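Local coordinates for mevalonate kinase (Staphylococcus aureus, PDB 2X7I), which probably phosphorylates mevalonate at the expense of ATP, an early step in isoprenoid synthesis by the mevalonate pathway, at residues Gly19-Thr24 with Ala270-Ser275; Gln92-Pro97 with His300-Asn305; Ala114-Asp117 with Ser122-Lys125; Asp231-Cys236 with Leu277-Asp282. All coordinates share one frame; numbering follows the deposited sequence.

Contact 1 (Gly19-Thr24 with Ala270-Ser275); sequences GEHAVT and AGRGGS
Arg272 laid flat on the ring of His21 is a clear example of a guanidinium stacked on an imidazole. The arginine chain leaves CB with CG anti to the backbone N (chi1 180°) and runs extended to NE, so its last atoms arrive one by one over the histidine. CD comes first, its CH groups resting on the ring face with Arg272 CD 3.5 Å from His21 CG. NE then sits above the ring centre, 3.7 Å from the plane. Beyond it CZ lies 3.7 Å from His21 NE2, while NH1 takes the CD2 corner at the same distance. The two planes are within about 15° of parallel, and Ala22 CB covers the rim of the opposite imidazole face. Further along, a water accepts from Gly19 N at 3.2 Å and weakly from Ala270 N, joining the loops again. The GEHAV and GAGRGG sequences match two signature motifs of the GHMP kinases. A bound citrate, probably from the crystallisation liquor, lies beside the His21 side chain. Because the stack uses only the guanidinium face, its in-plane N-H groups remain directed outward, and NH2 bonds to the carbonyl of Ser98.

Contact 2 (Gln92-Pro97 with His300-Asn305); sequences QTNLPP and HTWIEN
Pro96 presses its ring carbons against the far end of the Trp302 indole, and this is the tight part of the contact. Pro96 CD lies 3.4 Å from Trp302 CH2, and Pro96 CG is 3.7 Å from that same carbon, the two side chains meeting from opposite directions. Trp302 can reach this far because its CG stands anti to the carbonyl carbon (chi1 -58°), carrying the six-membered ring across a gap in which the CA atoms of Asn94 and Trp302 are 9.9 Å apart. Behind it, the indole meets Phe34 edge-to-face and touches Val178, so the buried ring is packed well beyond the proline. The edge running from CZ2 to NE1 is looser. There the carbonyl oxygen of Asn94 lies in the indole plane, 3.6 Å from Trp302 CZ2, and the partly exposed Asn94 amide, tilted 72° from the indole, brings ND2 no nearer than 3.7 Å to the pyrrole nitrogen NE1. The turn that places these residues is itself secured: Leu95 N donates to Thr93 OG1 (2.9 Å, 166°), an ST turn at the end of strand 87-93. The loop leaving strand 87-93 of the N-terminal mixed sheet thus meets the edge strand 300-305 of the C-terminal antiparallel sheet, through a proline pair leading toward the glycine-rich phosphate-binding motif of the two-domain GHMP kinase fold.

Contact 3 (Ala114-Asp117 with Ser122-Lys125); sequences ASYD and SLTK
Leu123 sets one methyl squarely on the Tyr116 ring, the first shell of this contact and a textbook CH-pi arrangement. Its CD1 stands 3.5 Å from the ring centroid, only 5° off the normal, so that all six ring carbons are almost equally far from it. Leu123 CB follows at the margin, 3.9 Å from Tyr116 CD2. That same ring carbon meets a polar atom from another direction: the carbonyl oxygen of Ser122 lies at the edge, near the ring plane, 3.5 Å from Tyr116 CD2. Face and edge are therefore taken by neighbouring residues of one short loop, and the Tyr116 and Leu123 side chains cross at about a right angle. Leu123 achieves this with CG anti to the backbone N (chi1 -175°), which sends the branch back over the tyrosine. One shell further out, the phenol hydroxyl is hydrogen-bonded to Glu127 OE1, in the first turn of the following helix, which ties down the distal end of the ring. On the other side, the helix carrying Tyr116 is fixed to the N-terminal sheet: Ala114 packs on Val41 and Ile43 of strand 29-45, and Asp117 OD2 takes a bond from Tyr8 N. The whole is a compact helix-loop-helix connection, in which the tyrosine near the end of helix 103-119 is covered by the loop entering helix 125-140 of the N-terminal domain of a GHMP kinase.

Contact 4 (Asp231-Cys236 with Leu277-Asp282); sequences DIFNEC and LLLAKD
One face of the Phe233 ring carries Leu279, whose CD1 lies 4.0 Å from the centroid, 18° off the normal and displaced toward the rim. The leucine continues past that rim: its CG is 3.7 Å from Phe233 CD2, and its other methyl, CD2, approaches Phe233 CE2 equally closely. Leu277 comes in obliquely, with its CB 3.8 Å from Phe233 CE2. With CG anti to the carbonyl carbon (chi1 -65°), Leu279 brings its branch point to the ring, and both methyls lie on the same side of the phenyl group; the two side chains cross at about a right angle. Such packing of a helix on a sheet belongs to the C-terminal domain, where the antiparallel strand order 264-267, 276-280, 175-180, 300-305 is that of the ferredoxin-like fold known for this half of GHMP kinases. Leu277 and Leu279, two apart on strand 276-280, point to the helix, while Leu278 between them points away and touches Ile179. The phenyl ring also rests on Ala264 and Lys266 of the adjacent strand, so it spans two strands of the sheet. Next to it on helix 226-243, Asn234 ND2 donates to the carbonyl of Ile263.

Contacts 1 and 2 lie close to the domain junction, their centres about 17 Å apart and their nearest atoms about 5 Å. In the first, two loops meet beside the citrate that may mark the substrate pocket; in the second, the loop after strand 87-93 of the N-terminal sheet meets an edge strand of the C-terminal sheet. Contact 4 adjoins contact 1 in sequence, since the glycine-rich loop 270-275 runs directly into strand 276-280, and it shares the C-terminal sheet with contact 2, at about 19 Å between centres. Contact 3 stands apart in the N-terminal domain, about 37 Å from contact 4 and 30 Å from contact 1, on the opposite side of the chain's centre.

Contact 1 (Gly19-Thr24 with Ala270-Ser275)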
# COMPACT_ATOMS: atom_id res chain seq x y z
N GLY A 19 10.60 -0.61 7.55
CA GLY A 19 10.07 -1.72 8.33
C GLY A 19 9.82 -2.92 7.46
O GLY A 19 9.82 -2.81 6.23
N GLU A 20 9.61 -4.07 8.09
CA GLU A 20 9.42 -5.32 7.37
C GLU A 20 8.04 -5.45 6.73
O GLU A 20 7.11 -4.72 7.06
CB GLU A 20 9.72 -6.54 8.27
CG GLU A 20 8.75 -6.80 9.42
CD GLU A 20 9.36 -7.67 10.52
OE1 GLU A 20 9.44 -8.91 10.35
OE2 GLU A 20 9.78 -7.10 11.56
N HIS A 21 7.96 -6.38 5.79
CA HIS A 21 6.72 -6.74 5.13
C HIS A 21 5.73 -7.36 6.13
O HIS A 21 6.12 -8.11 7.01
CB HIS A 21 7.05 -7.74 4.01
CG HIS A 21 5.84 -8.34 3.36
ND1 HIS A 21 5.41 -9.62 3.65
CD2 HIS A 21 4.99 -7.86 2.43
CE1 HIS A 21 4.34 -9.90 2.93
NE2 HIS A 21 4.06 -8.85 2.18
N ALA A 22 4.45 -7.04 5.97
CA ALA A 22 3.38 -7.62 6.79
C ALA A 22 3.69 -7.48 8.28
O ALA A 22 3.51 -8.42 9.06
CB ALA A 22 3.15 -9.08 6.41
N VAL A 23 4.15 -6.30 8.65
CA VAL A 23 4.61 -6.05 10.00
C VAL A 23 3.47 -6.26 10.99
O VAL A 23 2.30 -6.06 10.67
CB VAL A 23 5.17 -4.64 10.15
CG1 VAL A 23 4.09 -3.59 9.86
CG2 VAL A 23 5.75 -4.46 11.53
N THR A 24 3.83 -6.70 12.19
CA THR A 24 2.87 -6.93 13.25
C THR A 24 3.26 -6.08 14.44
O THR A 24 4.44 -5.68 14.57
CB THR A 24 2.85 -8.42 13.65
OG1 THR A 24 1.61 -8.71 14.32
CG2 THR A 24 4.02 -8.76 14.54
N ALA A 270 12.06 -4.33 4.46
CA ALA A 270 13.36 -4.73 4.97
C ALA A 270 14.17 -5.49 3.92
O ALA A 270 14.82 -6.47 4.24
CB ALA A 270 13.21 -5.56 6.25
N GLY A 271 14.11 -5.04 2.67
CA GLY A 271 14.81 -5.73 1.57
C GLY A 271 14.00 -6.72 0.75
O GLY A 271 14.52 -7.31 -0.18
N ARG A 272 12.72 -6.91 1.08
CA ARG A 272 11.83 -7.74 0.26
C ARG A 272 11.65 -7.13 -1.14
O ARG A 272 11.66 -7.84 -2.14
CB ARG A 272 10.46 -7.94 0.94
CG ARG A 272 9.47 -8.79 0.13
CD ARG A 272 8.22 -9.09 0.93
NE ARG A 272 7.23 -9.85 0.16
CZ ARG A 272 6.37 -9.33 -0.71
NH1 ARG A 272 6.34 -8.03 -0.97
NH2 ARG A 272 5.52 -10.13 -1.34
N GLY A 273 11.47 -5.81 -1.20
CA GLY A 273 11.47 -5.08 -2.47
C GLY A 273 10.15 -5.13 -3.21
O GLY A 273 10.14 -5.14 -4.45
N GLY A 274 9.05 -5.15 -2.46
CA GLY A 274 7.72 -4.99 -3.04
C GLY A 274 7.66 -3.73 -3.88
O GLY A 274 7.15 -3.74 -5.01
N SER A 275 8.17 -2.64 -3.32
CA SER A 275 8.37 -1.41 -4.08
C SER A 275 9.81 -0.96 -3.95
O SER A 275 10.52 -1.33 -3.00
CB SER A 275 7.44 -0.30 -3.55
OG SER A 275 6.08 -0.66 -3.70
O HOH W 1 13.05 -1.37 5.60

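Contact 2 (Gln92-Pro97 with His300-Asn305)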
# COMPACT_ATOMS: atom_id res chain seq x y z
N GLN A 92 -12.54 -1.66 -9.16
CA GLN A 92 -11.48 -1.14 -10.02
C GLN A 92 -10.23 -0.98 -9.17
O GLN A 92 -10.30 -0.43 -8.09
CB GLN A 92 -11.85 0.23 -10.61
CG GLN A 92 -13.13 0.27 -11.42
CD GLN A 92 -13.51 1.69 -11.80
OE1 GLN A 92 -12.92 2.29 -12.69
NE2 GLN A 92 -14.50 2.24 -11.11
N THR A 93 -9.09 -1.47 -9.65
CA THR A 93 -7.84 -1.29 -8.91
C THR A 93 -6.66 -0.79 -9.74
O THR A 93 -6.41 -1.23 -10.87
CB THR A 93 -7.39 -2.56 -8.15
OG1 THR A 93 -6.08 -2.33 -7.60
CG2 THR A 93 -7.33 -3.79 -9.06
N ASN A 94 -5.91 0.09 -9.09
CA ASN A 94 -4.70 0.71 -9.59
C ASN A 94 -3.43 -0.03 -9.10
O ASN A 94 -2.31 0.30 -9.52
CB ASN A 94 -4.66 2.13 -9.01
CG ASN A 94 -3.70 3.02 -9.72
OD1 ASN A 94 -3.18 2.66 -10.78
ND2 ASN A 94 -3.44 4.19 -9.15
N LEU A 95 -3.63 -1.00 -8.21
CA LEU A 95 -2.56 -1.58 -7.39
C LEU A 95 -2.20 -2.99 -7.81
O LEU A 95 -3.08 -3.80 -8.08
CB LEU A 95 -3.00 -1.60 -5.93
CG LEU A 95 -3.26 -0.23 -5.31
CD1 LEU A 95 -3.82 -0.38 -3.91
CD2 LEU A 95 -1.99 0.58 -5.30
N PRO A 96 -0.89 -3.30 -7.88
CA PRO A 96 -0.47 -4.65 -8.20
C PRO A 96 -0.58 -5.53 -6.96
O PRO A 96 -0.54 -5.02 -5.83
CB PRO A 96 1.00 -4.46 -8.58
CG PRO A 96 1.44 -3.34 -7.76
CD PRO A 96 0.26 -2.41 -7.65
N PRO A 97 -0.74 -6.84 -7.16
CA PRO A 97 -0.79 -7.72 -6.03
C PRO A 97 0.60 -8.01 -5.44
O PRO A 97 1.60 -8.06 -6.19
CB PRO A 97 -1.41 -8.98 -6.62
CG PRO A 97 -0.93 -8.98 -8.05
CD PRO A 97 -0.83 -7.56 -8.45
N HIS A 300 5.94 -0.83 -13.47
CA HIS A 300 4.89 0.14 -13.13
C HIS A 300 5.45 1.18 -12.16
O HIS A 300 6.32 0.87 -11.35
CB HIS A 300 3.67 -0.55 -12.48
CG HIS A 300 3.22 -1.79 -13.20
ND1 HIS A 300 2.41 -1.76 -14.31
CD2 HIS A 300 3.47 -3.10 -12.95
CE1 HIS A 300 2.18 -3.00 -14.72
NE2 HIS A 300 2.81 -3.83 -13.91
N THR A 301 4.95 2.41 -12.24
CA THR A 301 5.40 3.48 -11.37
C THR A 301 4.26 4.37 -10.88
O THR A 301 3.20 4.41 -11.48
CB THR A 301 6.47 4.37 -12.05
OG1 THR A 301 5.93 4.92 -13.26
CG2 THR A 301 7.73 3.55 -12.36
N TRP A 302 4.49 5.05 -9.76
CA TRP A 302 3.57 6.06 -9.23
C TRP A 302 4.35 7.24 -8.64
O TRP A 302 5.46 7.06 -8.13
CB TRP A 302 2.69 5.49 -8.11
CG TRP A 302 1.85 4.30 -8.45
CD1 TRP A 302 0.54 4.30 -8.80
CD2 TRP A 302 2.25 2.93 -8.42
NE1 TRP A 302 0.09 3.02 -9.01
CE2 TRP A 302 1.13 2.15 -8.78
CE3 TRP A 302 3.45 2.27 -8.13
CZ2 TRP A 302 1.17 0.76 -8.86
CZ3 TRP A 302 3.49 0.89 -8.21
CH2 TRP A 302 2.36 0.15 -8.57
N ILE A 303 3.76 8.42 -8.70
CA ILE A 303 4.33 9.58 -8.05
C ILE A 303 3.46 9.96 -6.86
O ILE A 303 2.27 10.22 -7.02
CB ILE A 303 4.47 10.78 -9.02
CG1 ILE A 303 5.50 10.47 -10.11
CG2 ILE A 303 4.88 12.03 -8.25
CD1 ILE A 303 5.56 11.51 -11.22
N GLU A 304 4.06 9.95 -5.68
CA GLU A 304 3.38 10.32 -4.45
C GLU A 304 3.86 11.69 -3.98
O GLU A 304 5.05 11.88 -3.70
CB GLU A 304 3.67 9.27 -3.37
CG GLU A 304 2.91 9.44 -2.05
CD GLU A 304 1.44 9.07 -2.14
OE1 GLU A 304 1.03 8.41 -3.12
OE2 GLU A 304 0.69 9.43 -1.20
N ASN A 305 2.94 12.65 -3.90
CA ASN A 305 3.20 13.92 -3.23
C ASN A 305 3.18 13.67 -1.74
O ASN A 305 2.25 13.05 -1.23
CB ASN A 305 2.14 14.96 -3.60
CG ASN A 305 2.49 16.37 -3.12
OD1 ASN A 305 3.31 16.57 -2.22
ND2 ASN A 305 1.86 17.36 -3.74

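Contact 3 (Ala114-Asp117 with Ser122-Lys125)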
# COMPACT_ATOMS: atom_id res chain seq x y z
N ALA A 114 -18.60 0.87 0.44
CA ALA A 114 -19.64 0.63 -0.56
C ALA A 114 -20.86 -0.07 0.04
O ALA A 114 -22.00 0.27 -0.28
CB ALA A 114 -19.07 -0.21 -1.71
N SER A 115 -20.60 -1.05 0.90
CA SER A 115 -21.66 -1.86 1.52
C SER A 115 -22.57 -1.02 2.38
O SER A 115 -23.79 -1.11 2.26
CB SER A 115 -21.06 -2.98 2.38
OG SER A 115 -20.28 -3.85 1.60
N TYR A 116 -21.98 -0.21 3.25
CA TYR A 116 -22.75 0.68 4.11
C TYR A 116 -23.50 1.74 3.31
O TYR A 116 -24.64 2.07 3.63
CB TYR A 116 -21.86 1.33 5.16
CG TYR A 116 -21.66 0.45 6.36
CD1 TYR A 116 -20.95 -0.74 6.26
CD2 TYR A 116 -22.20 0.80 7.60
CE1 TYR A 116 -20.77 -1.56 7.35
CE2 TYR A 116 -22.02 -0.03 8.71
CZ TYR A 116 -21.30 -1.20 8.57
OH TYR A 116 -21.11 -2.04 9.64
N ASP A 117 -22.85 2.28 2.28
CA ASP A 117 -23.48 3.27 1.42
C ASP A 117 -24.72 2.70 0.72
O ASP A 117 -25.75 3.35 0.63
CB ASP A 117 -22.46 3.80 0.40
CG ASP A 117 -22.96 5.01 -0.35
OD1 ASP A 117 -23.60 5.87 0.29
OD2 ASP A 117 -22.70 5.11 -1.57
N SER A 122 -25.03 4.47 8.43
CA SER A 122 -23.95 5.31 8.92
C SER A 122 -22.74 4.46 9.30
O SER A 122 -22.89 3.38 9.87
CB SER A 122 -24.42 6.16 10.10
OG SER A 122 -25.37 5.46 10.90
N LEU A 123 -21.54 4.95 8.98
CA LEU A 123 -20.29 4.21 9.17
C LEU A 123 -19.25 5.03 9.94
O LEU A 123 -18.70 6.01 9.43
CB LEU A 123 -19.72 3.80 7.80
CG LEU A 123 -18.46 2.91 7.80
CD1 LEU A 123 -18.75 1.54 8.40
CD2 LEU A 123 -17.90 2.77 6.39
N THR A 124 -18.99 4.61 11.17
CA THR A 124 -17.93 5.20 12.00
C THR A 124 -16.58 4.62 11.61
O THR A 124 -16.51 3.54 11.02
CB THR A 124 -18.21 4.90 13.49
OG1 THR A 124 -19.38 5.62 13.91
CG2 THR A 124 -17.02 5.32 14.38
N LYS A 125 -15.51 5.34 11.95
CA LYS A 125 -14.15 4.84 11.76
C LYS A 125 -13.90 3.49 12.42
O LYS A 125 -13.52 2.54 11.75
CB LYS A 125 -13.11 5.86 12.23
CG LYS A 125 -12.55 6.71 11.09
CD LYS A 125 -11.91 8.00 11.59
CE LYS A 125 -11.17 8.73 10.47
NZ LYS A 125 -12.05 9.05 9.31

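Contact 4 (Asp231-Cys236 with Leu277-Asp282)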
# COMPACT_ATOMS: atom_id res chain seq x y z
N ASP A 231 18.43 11.01 4.13
CA ASP A 231 19.54 10.40 4.85
C ASP A 231 19.16 8.99 5.33
O ASP A 231 19.83 8.01 5.02
CB ASP A 231 19.95 11.30 6.02
CG ASP A 231 21.01 10.68 6.92
OD1 ASP A 231 21.61 9.65 6.55
OD2 ASP A 231 21.25 11.24 8.00
N ILE A 232 18.05 8.90 6.06
CA ILE A 232 17.56 7.63 6.60
C ILE A 232 17.31 6.58 5.51
O ILE A 232 17.68 5.43 5.68
CB ILE A 232 16.29 7.85 7.47
CG1 ILE A 232 16.68 8.57 8.76
CG2 ILE A 232 15.60 6.54 7.78
CD1 ILE A 232 15.52 9.13 9.53
N PHE A 233 16.70 6.98 4.39
CA PHE A 233 16.50 6.06 3.26
C PHE A 233 17.85 5.49 2.79
O PHE A 233 17.98 4.29 2.60
CB PHE A 233 15.83 6.76 2.08
CG PHE A 233 14.31 6.67 2.06
CD1 PHE A 233 13.57 6.69 3.24
CD2 PHE A 233 13.64 6.58 0.85
CE1 PHE A 233 12.18 6.61 3.20
CE2 PHE A 233 12.25 6.50 0.81
CZ PHE A 233 11.53 6.52 2.00
N ASN A 234 18.84 6.37 2.61
CA ASN A 234 20.14 5.97 2.08
C ASN A 234 20.94 5.12 3.08
O ASN A 234 21.68 4.22 2.68
CB ASN A 234 20.94 7.20 1.65
CG ASN A 234 20.35 7.88 0.41
OD1 ASN A 234 19.98 7.21 -0.55
ND2 ASN A 234 20.31 9.22 0.43
N GLU A 235 20.77 5.40 4.36
CA GLU A 235 21.35 4.57 5.42
C GLU A 235 20.74 3.18 5.46
O GLU A 235 21.46 2.19 5.59
CB GLU A 235 21.23 5.24 6.80
CG GLU A 235 22.07 6.50 6.90
CD GLU A 235 22.42 6.91 8.32
OE1 GLU A 235 22.80 6.02 9.14
OE2 GLU A 235 22.37 8.12 8.62
N CYS A 236 19.41 3.10 5.32
CA CYS A 236 18.69 1.82 5.27
C CYS A 236 19.23 0.95 4.15
O CYS A 236 19.52 -0.23 4.34
CB CYS A 236 17.19 2.02 5.02
SG CYS A 236 16.22 2.74 6.35
N LEU A 277 11.42 2.74 -3.54
CA LEU A 277 11.00 4.09 -3.20
C LEU A 277 12.16 5.06 -3.47
O LEU A 277 13.24 4.90 -2.90
CB LEU A 277 10.58 4.16 -1.72
CG LEU A 277 9.67 3.04 -1.21
CD1 LEU A 277 9.48 3.12 0.30
CD2 LEU A 277 8.33 3.07 -1.91
N LEU A 278 11.93 6.05 -4.33
CA LEU A 278 12.95 7.07 -4.63
C LEU A 278 12.43 8.45 -4.24
O LEU A 278 11.28 8.78 -4.52
CB LEU A 278 13.32 7.07 -6.12
CG LEU A 278 13.84 5.74 -6.69
CD1 LEU A 278 13.98 5.81 -8.22
CD2 LEU A 278 15.15 5.36 -6.04
N LEU A 279 13.28 9.25 -3.60
CA LEU A 279 12.89 10.56 -3.12
C LEU A 279 13.38 11.65 -4.07
O LEU A 279 14.54 11.66 -4.47
CB LEU A 279 13.44 10.79 -1.71
CG LEU A 279 12.90 9.88 -0.59
CD1 LEU A 279 13.32 10.41 0.77
CD2 LEU A 279 11.37 9.75 -0.65
N ALA A 280 12.47 12.54 -4.44
CA ALA A 280 12.77 13.66 -5.33
C ALA A 280 12.27 14.93 -4.67
O ALA A 280 11.30 14.89 -3.92
CB ALA A 280 12.09 13.47 -6.66
N LYS A 281 12.95 16.04 -4.95
CA LYS A 281 12.64 17.32 -4.33
C LYS A 281 11.38 17.97 -4.92
O LYS A 281 10.66 18.67 -4.20
CB LYS A 281 13.82 18.28 -4.46
CG LYS A 281 15.10 17.80 -3.77
CD LYS A 281 16.26 18.78 -3.97
CE LYS A 281 17.38 18.55 -2.95
NZ LYS A 281 18.39 19.68 -2.97
N ASP A 282 11.14 17.77 -6.22
CA ASP A 282 10.04 18.45 -6.91
C ASP A 282 9.40 17.56 -7.96
O ASP A 282 9.93 16.49 -8.29
CB ASP A 282 10.51 19.78 -7.52
CG ASP A 282 11.59 19.62 -8.58
OD1 ASP A 282 11.66 18.56 -9.25
OD2 ASP A 282 12.37 20.57 -8.78